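Local coordinates for protein phosphonate monoester hydrolase (Ruegeria pomeroyi, PDB 4UPK) that is an enzyme of the sulfatase family, in the alkaline phosphatase clan, whose assembly holds four protein chains, at residues A[470-473]-A[478-481]; A[480-485]-A[496-501]; A[277-282]-A[433-438]; A[268-273]-A[283-288]; A[361-366]-A[457-462]. One frame throughout, in Å; residues are numbered along the deposited sequence.

Interaction 1. Residues A[470-473]-A[478-481]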
# COMPACT_ATOMS: atom_id res chain seq x y z
N VAL A 470 -28.80 9.46 28.50
CA VAL A 470 -27.84 10.27 27.77
C VAL A 470 -26.62 10.45 28.68
O VAL A 470 -26.76 10.88 29.82
CB VAL A 470 -28.40 11.63 27.27
CG1 VAL A 470 -27.32 12.47 26.58
CG2 VAL A 470 -29.61 11.45 26.34
N GLU A 471 -25.41 10.09 28.19
CA GLU A 471 -24.17 10.25 28.95
C GLU A 471 -23.16 11.03 28.13
O GLU A 471 -22.99 10.75 26.94
CB GLU A 471 -23.58 8.89 29.36
CG GLU A 471 -24.42 8.16 30.40
CD GLU A 471 -24.17 8.50 31.85
OE1 GLU A 471 -23.48 9.51 32.13
OE2 GLU A 471 -24.67 7.74 32.72
N PHE A 472 -22.48 11.98 28.77
CA PHE A 472 -21.45 12.84 28.16
C PHE A 472 -20.02 12.43 28.57
O PHE A 472 -19.81 12.07 29.72
CB PHE A 472 -21.67 14.31 28.61
CG PHE A 472 -22.96 14.90 28.13
CD1 PHE A 472 -24.13 14.77 28.88
CD2 PHE A 472 -23.03 15.56 26.91
CE1 PHE A 472 -25.33 15.29 28.42
CE2 PHE A 472 -24.24 16.09 26.45
CZ PHE A 472 -25.37 15.96 27.22
N ALA A 473 -19.05 12.55 27.64
CA ALA A 473 -17.61 12.32 27.88
C ALA A 473 -17.12 13.51 28.72
O ALA A 473 -16.31 13.33 29.63
CB ALA A 473 -16.86 12.27 26.56
N PRO A 478 -25.72 13.24 33.38
CA PRO A 478 -26.56 12.45 32.47
C PRO A 478 -28.00 12.97 32.35
O PRO A 478 -28.44 13.82 33.14
CB PRO A 478 -26.56 11.06 33.12
CG PRO A 478 -26.24 11.28 34.54
CD PRO A 478 -25.34 12.47 34.58
N MET A 479 -28.72 12.46 31.35
CA MET A 479 -30.14 12.72 31.18
C MET A 479 -30.83 11.39 31.33
O MET A 479 -30.29 10.36 30.95
CB MET A 479 -30.48 13.34 29.80
CG MET A 479 -29.65 14.52 29.41
SD MET A 479 -30.35 15.37 28.01
CE MET A 479 -28.96 16.28 27.41
N LEU A 480 -32.01 11.40 31.90
CA LEU A 480 -32.81 10.20 32.04
C LEU A 480 -34.28 10.52 31.75
O LEU A 480 -34.85 11.36 32.42
CB LEU A 480 -32.62 9.53 33.39
CG LEU A 480 -33.28 8.14 33.54
CD1 LEU A 480 -32.58 7.11 32.68
CD2 LEU A 480 -33.32 7.73 35.00
N PHE A 481 -34.86 9.86 30.72
CA PHE A 481 -36.24 10.04 30.31
C PHE A 481 -37.01 8.75 30.51
O PHE A 481 -36.65 7.72 29.95
CB PHE A 481 -36.32 10.55 28.84
CG PHE A 481 -35.40 11.72 28.54
CD1 PHE A 481 -35.60 12.95 29.16
CD2 PHE A 481 -34.37 11.61 27.62
CE1 PHE A 481 -34.76 14.04 28.90
CE2 PHE A 481 -33.54 12.70 27.34
CZ PHE A 481 -33.74 13.91 27.97

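Interaction 2. Residues A[480-485]-A[496-501]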
# COMPACT_ATOMS: atom_id res chain seq x y z
N LEU A 480 -32.01 11.40 31.90
CA LEU A 480 -32.81 10.20 32.04
C LEU A 480 -34.28 10.52 31.75
O LEU A 480 -34.85 11.36 32.42
CB LEU A 480 -32.62 9.53 33.39
CG LEU A 480 -33.28 8.14 33.54
CD1 LEU A 480 -32.58 7.11 32.68
CD2 LEU A 480 -33.32 7.73 35.00
N PHE A 481 -34.86 9.86 30.72
CA PHE A 481 -36.24 10.04 30.31
C PHE A 481 -37.01 8.75 30.51
O PHE A 481 -36.65 7.72 29.95
CB PHE A 481 -36.32 10.55 28.84
CG PHE A 481 -35.40 11.72 28.54
CD1 PHE A 481 -35.60 12.95 29.16
CD2 PHE A 481 -34.37 11.61 27.62
CE1 PHE A 481 -34.76 14.04 28.90
CE2 PHE A 481 -33.54 12.70 27.34
CZ PHE A 481 -33.74 13.91 27.97
N ASP A 482 -38.05 8.79 31.34
CA ASP A 482 -38.92 7.66 31.64
C ASP A 482 -40.15 7.69 30.70
O ASP A 482 -40.98 8.59 30.79
CB ASP A 482 -39.35 7.72 33.12
CG ASP A 482 -40.24 6.60 33.63
OD1 ASP A 482 -40.49 5.63 32.86
OD2 ASP A 482 -40.73 6.70 34.78
N HIS A 483 -40.26 6.68 29.82
CA HIS A 483 -41.37 6.56 28.88
C HIS A 483 -42.70 6.06 29.51
O HIS A 483 -43.74 6.12 28.86
CB HIS A 483 -40.96 5.88 27.57
CG HIS A 483 -39.79 6.55 26.89
ND1 HIS A 483 -39.91 7.80 26.28
CD2 HIS A 483 -38.51 6.13 26.75
CE1 HIS A 483 -38.71 8.09 25.80
NE2 HIS A 483 -37.83 7.11 26.06
N GLN A 484 -42.66 5.66 30.79
CA GLN A 484 -43.83 5.28 31.57
C GLN A 484 -44.33 6.51 32.37
O GLN A 484 -45.41 6.48 32.94
CB GLN A 484 -43.51 4.11 32.52
CG GLN A 484 -43.84 2.74 31.93
CD GLN A 484 -43.35 1.61 32.79
OE1 GLN A 484 -42.73 0.67 32.29
NE2 GLN A 484 -43.61 1.66 34.10
N GLY A 485 -43.50 7.56 32.40
CA GLY A 485 -43.77 8.84 33.05
C GLY A 485 -43.98 9.93 32.02
O GLY A 485 -44.81 9.78 31.12
N PRO A 496 -33.75 11.28 43.20
CA PRO A 496 -33.19 10.13 43.96
C PRO A 496 -33.92 8.80 43.75
O PRO A 496 -33.32 7.74 43.86
CB PRO A 496 -33.26 10.60 45.43
CG PRO A 496 -33.38 12.07 45.35
CD PRO A 496 -34.13 12.38 44.10
N ALA A 497 -35.22 8.88 43.42
CA ALA A 497 -36.08 7.73 43.17
C ALA A 497 -35.66 6.95 41.90
O ALA A 497 -36.06 5.80 41.74
CB ALA A 497 -37.54 8.19 43.06
N HIS A 498 -34.85 7.59 41.00
CA HIS A 498 -34.34 7.01 39.76
C HIS A 498 -32.83 6.71 39.76
O HIS A 498 -32.28 6.35 38.73
CB HIS A 498 -34.72 7.89 38.55
CG HIS A 498 -36.18 7.90 38.24
ND1 HIS A 498 -36.83 6.77 37.76
CD2 HIS A 498 -37.08 8.90 38.35
CE1 HIS A 498 -38.10 7.13 37.59
NE2 HIS A 498 -38.30 8.40 37.93
N ALA A 499 -32.16 6.83 40.92
CA ALA A 499 -30.72 6.59 41.08
C ALA A 499 -30.29 5.14 40.71
O ALA A 499 -29.27 4.96 40.06
CB ALA A 499 -30.25 6.97 42.48
N ALA A 500 -31.10 4.14 41.10
CA ALA A 500 -30.85 2.73 40.79
C ALA A 500 -31.06 2.44 39.29
O ALA A 500 -30.29 1.65 38.73
CB ALA A 500 -31.73 1.83 41.64
N ASP A 501 -32.07 3.09 38.63
CA ASP A 501 -32.32 2.93 37.19
C ASP A 501 -31.18 3.53 36.41
O ASP A 501 -30.70 2.90 35.47
CB ASP A 501 -33.64 3.58 36.77
CG ASP A 501 -34.89 3.04 37.44
OD1 ASP A 501 -35.10 1.80 37.40
OD2 ASP A 501 -35.72 3.85 37.87
O HOH W 1 -40.56 9.03 35.87

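Interaction 3. Residues A[277-282]-A[433-438]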
# COMPACT_ATOMS: atom_id res chain seq x y z
N HIS A 277 -31.80 20.43 30.87
CA HIS A 277 -30.37 20.12 30.87
C HIS A 277 -29.65 21.26 30.14
O HIS A 277 -30.15 21.72 29.11
CB HIS A 277 -30.06 18.73 30.24
CG HIS A 277 -28.66 18.22 30.46
ND1 HIS A 277 -27.57 18.75 29.76
CD2 HIS A 277 -28.21 17.19 31.23
CE1 HIS A 277 -26.51 18.08 30.17
NE2 HIS A 277 -26.85 17.12 31.04
N PRO A 278 -28.48 21.72 30.65
CA PRO A 278 -27.75 22.82 30.00
C PRO A 278 -27.34 22.62 28.53
O PRO A 278 -27.12 23.62 27.85
CB PRO A 278 -26.51 22.98 30.88
CG PRO A 278 -26.91 22.44 32.19
CD PRO A 278 -27.78 21.29 31.87
N PHE A 279 -27.22 21.36 28.07
CA PHE A 279 -26.88 20.94 26.69
C PHE A 279 -27.81 21.61 25.64
O PHE A 279 -27.37 21.88 24.52
CB PHE A 279 -26.99 19.39 26.57
CG PHE A 279 -27.05 18.84 25.16
CD1 PHE A 279 -28.26 18.70 24.49
CD2 PHE A 279 -25.88 18.51 24.48
CE1 PHE A 279 -28.30 18.24 23.17
CE2 PHE A 279 -25.93 18.04 23.16
CZ PHE A 279 -27.14 17.90 22.52
N PHE A 280 -29.09 21.80 26.01
CA PHE A 280 -30.17 22.35 25.19
C PHE A 280 -30.10 23.84 24.94
O PHE A 280 -30.78 24.34 24.03
CB PHE A 280 -31.55 21.89 25.68
CG PHE A 280 -31.71 20.39 25.63
CD1 PHE A 280 -31.66 19.71 24.42
CD2 PHE A 280 -31.89 19.65 26.79
CE1 PHE A 280 -31.77 18.32 24.37
CE2 PHE A 280 -32.05 18.27 26.74
CZ PHE A 280 -31.96 17.61 25.54
N GLY A 281 -29.28 24.53 25.73
CA GLY A 281 -28.98 25.95 25.57
C GLY A 281 -28.32 26.08 24.21
O GLY A 281 -28.97 26.54 23.27
N PRO A 282 -27.07 25.54 24.05
CA PRO A 282 -26.41 25.57 22.73
C PRO A 282 -27.16 24.79 21.64
O PRO A 282 -27.12 25.19 20.48
CB PRO A 282 -25.05 24.94 23.02
CG PRO A 282 -24.81 25.18 24.49
CD PRO A 282 -26.16 24.97 25.07
N SER A 433 -27.06 5.22 20.15
CA SER A 433 -26.67 6.33 19.27
C SER A 433 -25.54 7.15 19.88
O SER A 433 -25.39 7.18 21.09
CB SER A 433 -27.86 7.23 18.94
OG SER A 433 -28.90 6.48 18.34
N GLU A 434 -24.76 7.81 19.04
CA GLU A 434 -23.64 8.66 19.45
C GLU A 434 -23.68 10.01 18.74
O GLU A 434 -24.20 10.14 17.63
CB GLU A 434 -22.30 7.97 19.15
CG GLU A 434 -21.99 6.77 20.01
CD GLU A 434 -20.65 6.15 19.68
OE1 GLU A 434 -19.62 6.66 20.17
OE2 GLU A 434 -20.61 5.26 18.80
N LEU A 435 -23.07 11.02 19.37
CA LEU A 435 -22.96 12.37 18.80
C LEU A 435 -21.65 12.94 19.27
O LEU A 435 -21.09 12.47 20.25
CB LEU A 435 -24.16 13.25 19.26
CG LEU A 435 -24.41 14.58 18.53
CD1 LEU A 435 -25.06 14.36 17.17
CD2 LEU A 435 -25.32 15.49 19.36
N ASP A 436 -21.11 13.89 18.52
CA ASP A 436 -19.88 14.57 18.91
C ASP A 436 -20.17 16.05 18.85
O ASP A 436 -20.53 16.56 17.78
CB ASP A 436 -18.66 14.17 18.05
CG ASP A 436 -17.36 14.64 18.69
OD1 ASP A 436 -17.12 15.86 18.73
OD2 ASP A 436 -16.63 13.80 19.24
N ILE A 437 -20.08 16.72 20.02
CA ILE A 437 -20.35 18.14 20.22
C ILE A 437 -19.08 19.01 20.30
O ILE A 437 -19.10 20.08 20.90
CB ILE A 437 -21.43 18.43 21.32
CG1 ILE A 437 -21.01 17.93 22.71
CG2 ILE A 437 -22.80 17.89 20.89
CD1 ILE A 437 -21.77 18.46 23.81
N SER A 438 -17.98 18.54 19.67
CA SER A 438 -16.71 19.26 19.57
C SER A 438 -16.30 19.40 18.09
O SER A 438 -16.81 18.68 17.24
CB SER A 438 -15.61 18.55 20.37
OG SER A 438 -15.12 17.40 19.69

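Interaction 4. Residues A[268-273]-A[283-288]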
# COMPACT_ATOMS: atom_id res chain seq x y z
N PRO A 268 -43.47 25.12 26.98
CA PRO A 268 -43.91 26.47 26.58
C PRO A 268 -42.84 27.45 26.06
O PRO A 268 -43.06 28.13 25.07
CB PRO A 268 -44.69 26.97 27.80
CG PRO A 268 -45.11 25.73 28.53
CD PRO A 268 -44.01 24.73 28.30
N GLY A 269 -41.72 27.54 26.75
CA GLY A 269 -40.68 28.48 26.38
C GLY A 269 -39.33 27.84 26.22
O GLY A 269 -39.14 26.68 26.60
N ARG A 270 -38.38 28.59 25.65
CA ARG A 270 -37.01 28.17 25.38
C ARG A 270 -36.28 27.88 26.68
O ARG A 270 -35.51 26.93 26.74
CB ARG A 270 -36.26 29.26 24.56
CG ARG A 270 -36.74 29.33 23.11
CD ARG A 270 -36.10 30.47 22.35
NE ARG A 270 -34.73 30.18 21.93
CZ ARG A 270 -34.39 29.56 20.80
NH1 ARG A 270 -35.32 29.11 19.98
NH2 ARG A 270 -33.11 29.36 20.50
N ASP A 271 -36.53 28.70 27.72
CA ASP A 271 -35.92 28.52 29.03
C ASP A 271 -36.40 27.27 29.73
O ASP A 271 -35.67 26.78 30.58
CB ASP A 271 -36.02 29.78 29.92
CG ASP A 271 -37.42 30.26 30.24
OD1 ASP A 271 -38.28 30.22 29.33
OD2 ASP A 271 -37.64 30.76 31.37
N ASP A 272 -37.59 26.72 29.39
CA ASP A 272 -38.15 25.47 29.97
C ASP A 272 -37.41 24.29 29.42
O ASP A 272 -37.17 23.32 30.13
CB ASP A 272 -39.64 25.29 29.64
CG ASP A 272 -40.53 26.43 30.10
OD1 ASP A 272 -40.29 26.97 31.19
OD2 ASP A 272 -41.46 26.78 29.35
N GLU A 273 -37.06 24.39 28.13
CA GLU A 273 -36.31 23.40 27.38
C GLU A 273 -34.90 23.23 27.93
O GLU A 273 -34.43 22.11 28.17
CB GLU A 273 -36.31 23.76 25.87
CG GLU A 273 -37.59 23.43 25.13
CD GLU A 273 -38.18 22.04 25.26
OE1 GLU A 273 -37.46 21.10 25.66
OE2 GLU A 273 -39.37 21.87 24.90
N ALA A 283 -27.87 23.70 22.01
CA ALA A 283 -28.64 22.87 21.10
C ALA A 283 -29.86 23.57 20.49
O ALA A 283 -30.12 23.37 19.31
CB ALA A 283 -29.03 21.56 21.77
N THR A 284 -30.59 24.42 21.25
CA THR A 284 -31.71 25.19 20.66
C THR A 284 -31.14 26.41 19.89
O THR A 284 -31.85 27.02 19.11
CB THR A 284 -32.78 25.64 21.72
OG1 THR A 284 -32.16 26.36 22.79
CG2 THR A 284 -33.59 24.50 22.27
N ARG A 285 -29.87 26.77 20.15
CA ARG A 285 -29.24 27.95 19.54
C ARG A 285 -28.42 27.61 18.29
O ARG A 285 -28.06 28.53 17.56
CB ARG A 285 -28.37 28.68 20.58
CG ARG A 285 -29.13 29.72 21.44
CD ARG A 285 -28.53 29.93 22.84
NE ARG A 285 -27.07 29.85 22.85
CZ ARG A 285 -26.34 29.35 23.84
NH1 ARG A 285 -26.92 28.91 24.96
NH2 ARG A 285 -25.01 29.30 23.74
N TYR A 286 -28.14 26.30 18.03
CA TYR A 286 -27.34 25.76 16.91
C TYR A 286 -28.02 26.00 15.56
O TYR A 286 -27.33 26.44 14.62
CB TYR A 286 -27.07 24.26 17.15
CG TYR A 286 -26.09 23.60 16.20
CD1 TYR A 286 -24.73 23.62 16.44
CD2 TYR A 286 -26.54 22.89 15.09
CE1 TYR A 286 -23.83 23.01 15.57
CE2 TYR A 286 -25.65 22.29 14.20
CZ TYR A 286 -24.30 22.34 14.45
OH TYR A 286 -23.43 21.71 13.60
N SER A 287 -29.34 25.69 15.45
CA SER A 287 -30.18 25.87 14.25
C SER A 287 -31.41 26.69 14.59
O SER A 287 -31.80 26.78 15.76
CB SER A 287 -30.60 24.52 13.66
OG SER A 287 -29.51 23.82 13.09
N SER A 288 -32.03 27.29 13.57
CA SER A 288 -33.22 28.13 13.73
C SER A 288 -33.98 28.20 12.40
O SER A 288 -33.41 27.85 11.37
CB SER A 288 -32.83 29.55 14.19
OG SER A 288 -32.09 30.27 13.22

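Interaction 5. Residues A[361-366]-A[457-462]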
# COMPACT_ATOMS: atom_id res chain seq x y z
N MET A 361 -28.63 17.99 15.60
CA MET A 361 -27.55 18.11 16.60
C MET A 361 -28.16 18.22 18.02
O MET A 361 -28.13 19.27 18.66
CB MET A 361 -26.58 19.28 16.30
CG MET A 361 -25.60 18.98 15.17
SD MET A 361 -24.38 17.65 15.44
CE MET A 361 -23.36 18.41 16.72
N THR A 362 -28.78 17.11 18.45
CA THR A 362 -29.48 16.95 19.72
C THR A 362 -29.51 15.46 20.13
O THR A 362 -28.92 14.63 19.43
CB THR A 362 -30.87 17.64 19.70
OG1 THR A 362 -31.41 17.63 21.01
CG2 THR A 362 -31.84 16.99 18.72
N VAL A 363 -30.21 15.15 21.23
CA VAL A 363 -30.31 13.81 21.83
C VAL A 363 -31.74 13.23 21.80
O VAL A 363 -31.92 12.08 22.20
CB VAL A 363 -29.68 13.76 23.25
CG1 VAL A 363 -28.20 14.14 23.21
CG2 VAL A 363 -30.45 14.65 24.23
N TYR A 364 -32.74 14.02 21.34
CA TYR A 364 -34.12 13.53 21.27
C TYR A 364 -34.33 12.60 20.08
O TYR A 364 -33.68 12.78 19.04
CB TYR A 364 -35.16 14.68 21.29
CG TYR A 364 -35.18 15.46 22.59
CD1 TYR A 364 -35.32 14.81 23.82
CD2 TYR A 364 -35.07 16.85 22.59
CE1 TYR A 364 -35.34 15.52 25.01
CE2 TYR A 364 -35.12 17.58 23.78
CZ TYR A 364 -35.26 16.91 24.99
OH TYR A 364 -35.27 17.61 26.17
N ASP A 365 -35.23 11.62 20.25
CA ASP A 365 -35.56 10.57 19.29
C ASP A 365 -35.88 11.04 17.88
O ASP A 365 -35.45 10.38 16.93
CB ASP A 365 -36.65 9.62 19.84
CG ASP A 365 -36.20 8.72 20.98
OD1 ASP A 365 -34.96 8.62 21.22
OD2 ASP A 365 -37.06 8.08 21.61
N ALA A 366 -36.61 12.17 17.73
CA ALA A 366 -36.98 12.73 16.42
C ALA A 366 -35.76 12.97 15.49
O ALA A 366 -35.90 12.88 14.28
CB ALA A 366 -37.82 14.00 16.59
N GLY A 457 -15.80 15.55 23.29
CA GLY A 457 -17.04 15.95 22.63
C GLY A 457 -18.11 14.89 22.50
O GLY A 457 -19.24 15.20 22.10
N ALA A 458 -17.77 13.62 22.81
CA ALA A 458 -18.70 12.49 22.66
C ALA A 458 -19.89 12.44 23.60
O ALA A 458 -19.78 12.66 24.81
CB ALA A 458 -17.95 11.17 22.66
N VAL A 459 -21.05 12.14 23.01
CA VAL A 459 -22.33 11.96 23.67
C VAL A 459 -22.79 10.55 23.26
O VAL A 459 -22.52 10.12 22.13
CB VAL A 459 -23.37 13.04 23.27
CG1 VAL A 459 -24.56 13.01 24.22
CG2 VAL A 459 -22.76 14.44 23.23
N ALA A 460 -23.44 9.83 24.19
CA ALA A 460 -23.98 8.51 23.94
C ALA A 460 -25.42 8.43 24.46
O ALA A 460 -25.73 9.04 25.48
CB ALA A 460 -23.11 7.45 24.58
N ILE A 461 -26.30 7.74 23.68
CA ILE A 461 -27.73 7.55 23.97
C ILE A 461 -28.06 6.04 24.00
O ILE A 461 -27.68 5.32 23.08
CB ILE A 461 -28.64 8.31 22.94
CG1 ILE A 461 -28.27 9.82 22.81
CG2 ILE A 461 -30.14 8.11 23.24
CD1 ILE A 461 -28.41 10.40 21.44
N LEU A 462 -28.75 5.57 25.05
CA LEU A 462 -29.20 4.18 25.16
C LEU A 462 -30.72 4.17 25.31
O LEU A 462 -31.24 4.71 26.28
CB LEU A 462 -28.49 3.40 26.30
CG LEU A 462 -28.76 1.88 26.32
CD1 LEU A 462 -27.49 1.11 26.59
CD2 LEU A 462 -29.83 1.51 27.35

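Interaction 1. Residues A[470-473]-A[478-481]
V470 and M479 sit opposite each other as a hydrogen-bonded antiparallel pair: V470 N donates a hydrogen bond to M479 O at 3.0 Å, and M479 N returns the bond to V470 O at 2.9 Å. Their side chains leave on the same face of the sheet and run alongside one another, V470 CB 3.7 Å from M479 CB, the branched valine offering a compact wall to the slender methionine. CG of M479 is anti to its carbonyl carbon (chi1 -50°), and the chain stays extended beyond it, which carries the methyl CE to the rim of the F472 ring; CE lies 3.6 Å from F472 CZ, at the ring edge and in the ring plane. Farther along, V470 CG2 comes within 4.2 Å of F481 CE2. On the face with E471 and P478 the glutamate bends at chi2 (-86°) and lies alongside the proline ring, its OE1 3.6 Å from P478 CB. This position, next to the hydrogen-bonded pair, gives no N-H to strand 467-472, so a proline costs the ladder nothing, and its CB and CG supply an apolar flank for the glutamate.

The acid end of E471 is fixed from outside: OE2 takes a hydrogen bond from S506 OG of helix 499-515 and forms a salt bridge with R507 of the second subunit. On the V470 and M479 face, the H277 ring lies nearly parallel to that of F472, and M479 also packs on V363. The two segments are the arms of a beta hairpin, strands 467-472 and 479-482, which completes the four-stranded antiparallel sheet of the smaller, C-terminal part of a sulfatase fold.

Interaction 2. Residues A[480-485]-A[496-501]
The N-cap residue of helix 499-515, H498, packs on L480 and D482 of the edge strand 479-482. L480 CG is anti to the backbone N (chi1 -172°), and the CD2 branch reaches H498 CB at 3.8 Å, a greasy touch on the aliphatic root of the histidine. D482 approaches the imidazole at about a right angle, carboxylate and ring planes 72° apart, with OD2 3.9 Å from H498 CE1. A water bridges the pair, donating to D482 OD2 at 2.6 Å and accepting a weak bond from H498 NE2 at 3.1 Å. The ring's rotation is set from its other nitrogen, ND1, the one nearer the backbone: H498 ND1 donates to the anti lone pair of D501 OD2 at 3.1 Å, almost in the ring plane. The nearby carboxylates would tend to favour a protonated ring, though the weak water bond does not establish its charge.

D482 OD1 is itself steadied by a salt bridge to R466, and it also accepts from Q484 N at 3.0 Å, from above the carboxylate plane. That bond makes an Asx turn, nested in the type I turn from D482 to G485 that ends an outermost strand of the four-stranded sheet.

Interaction 3. Residues A[277-282]-A[433-438]
D436 OD1, one residue before the I437 that meets F279, is gripped by three groups. S438 OG donates to its syn lone pair at 2.7 Å, S438 N reaches its anti side at 3.0 Å, 30° out of the carboxylate plane, and R102 adds a salt bridge. The backbone bond makes an Asx turn where the strand breaks off. Aspartate suits the turn through its acceptor, and serine adds a second donor, OG, to the same oxygen. I437 is the middle residue of this turn.

From there I437 meets the edge of the F279 ring. CG2 lies 3.9 Å from F279 CE2, near the ring plane, and CD1 is 4.2 Å from F279 CD2; the isoleucine thus spans two neighbouring ring carbons. A chi1 of 62° leaves CG2 anti to the carbonyl carbon, and with it both CG2 and CD1 come to the ring. L435, two residues back along the strand, adds a lighter touch, with CD2 4.4 Å from F279 CZ.

F279 is held at its root by H277, whose ND1 accepts from F279 N at 3.1 Å in the imidazole plane, a capping bond before helix 280-286. H277 NE2 in turn bonds P477 O. F279 lies over one face of the sheet, touching L435, F472 and M479 on three of its strands, while W446 of helix 445-450 binds F279 O and also packs on I437, and V459 of strand 458-463 backs both L435 and I437.

Interaction 4. Residues A[268-273]-A[283-288]
R270 reaches over to T284 and R285 between two short successive helices, 270-275 and 280-286, within the sulfatase-family part of the chain. The tight part of the contact belongs to T284, which is buried. R270 NH2 donates to T284 O at 3.0 Å, but the bond is bent and the donor stands above the carbonyl plane instead of on a lone pair. T284 OG1 sits between the backbone N and the carbonyl carbon (chi1 54°), a placing that turns the hydroxyl back along its own helix toward F280 O and G281 O, with which it hydrogen-bonds. Threonine suits this place because its hydroxyl can be satisfied within the helix while CB remains to face the arginine, 3.9 Å from R270 NH2.

The solvent side is looser. R270 is exposed, and its long chain, bent at chi3 (77°), reaches across to the second helix to bring one nitrogen to its last turn. R285, also exposed, touches only lightly: its CG lies at the edge of the guanidinium, 4.1 Å from R270 NH2. The charged end of R285 heads elsewhere, into a salt bridge with E449, which probably eases the nearness of two like charges.

At the start of the first helix, G269 is the N-cap, and G269 N donates to D272 OD2 at 2.7 Å. Across the contact, T284 OG1 lies over one face of the R270 guanidinium, 3.9 Å from its NH2.

Interaction 5. Residues A[361-366]-A[457-462]
V363 presses against V459 and I461, two residues that point from the same face of strand 458-463. This strand is an inner member of the four-stranded antiparallel sheet of the C-terminal part, and V363 belongs to the loop between strands 340-346 and 372-375 of the large mixed sheet, so the contact joins the two parts of the sulfatase fold. The valines meet at about a right angle, methyl to methyl, with V363 CG1 3.9 Å from V459 CG1. V363 CG1 is anti to its own carbonyl carbon (chi1 -60°), which turns that branch to the strand.

V363 and I461 cross obliquely. The isoleucine sends out its longer arm, and the end methyl CD1 comes against the root of the valine: it stands 3.9 Å from V363 CA, 4.0 Å from V363 CB and 4.1 Å from V363 CG1. One methyl thus covers both the backbone and the root of the side chain. The chi2 of I461 (144°), off the staggered value, places CD1 there. Beta-branched residues suit these sites, since V459 and I461 keep an extended strand while presenting broad apolar flanks.

The alternate residues face the other way: A460 and L462 lie on M509 of helix 499-515, and A460 also touches M514 of the second subunit, where the small alanine accommodates the close approach of both methionines. Two residues on from the valine, D365 forms a salt bridge with R463. Polar backbone is touched as well, for I461 CD1 also lies 4.0 Å from V363 O.

Following the chain from the N terminus, interaction 4 closes a short loop between helices 270-275 and 280-286. Segment 277-282 lies inside that loop and meets 433-438 in interaction 3, so the two cross. Interaction 5 leaves from 361-366, within the long loop of interaction 3, and closes beyond it on 457-462; these also cross, and together they bind the larger part of the fold to neighbouring strands of the C-terminal sheet. Interaction 1 then closes a tight hairpin in series, and interaction 2 starts from its last strand, sharing L480 and F481, to tie the sheet's edge to helix 499-515. Interactions 1 and 5 also touch the second subunit.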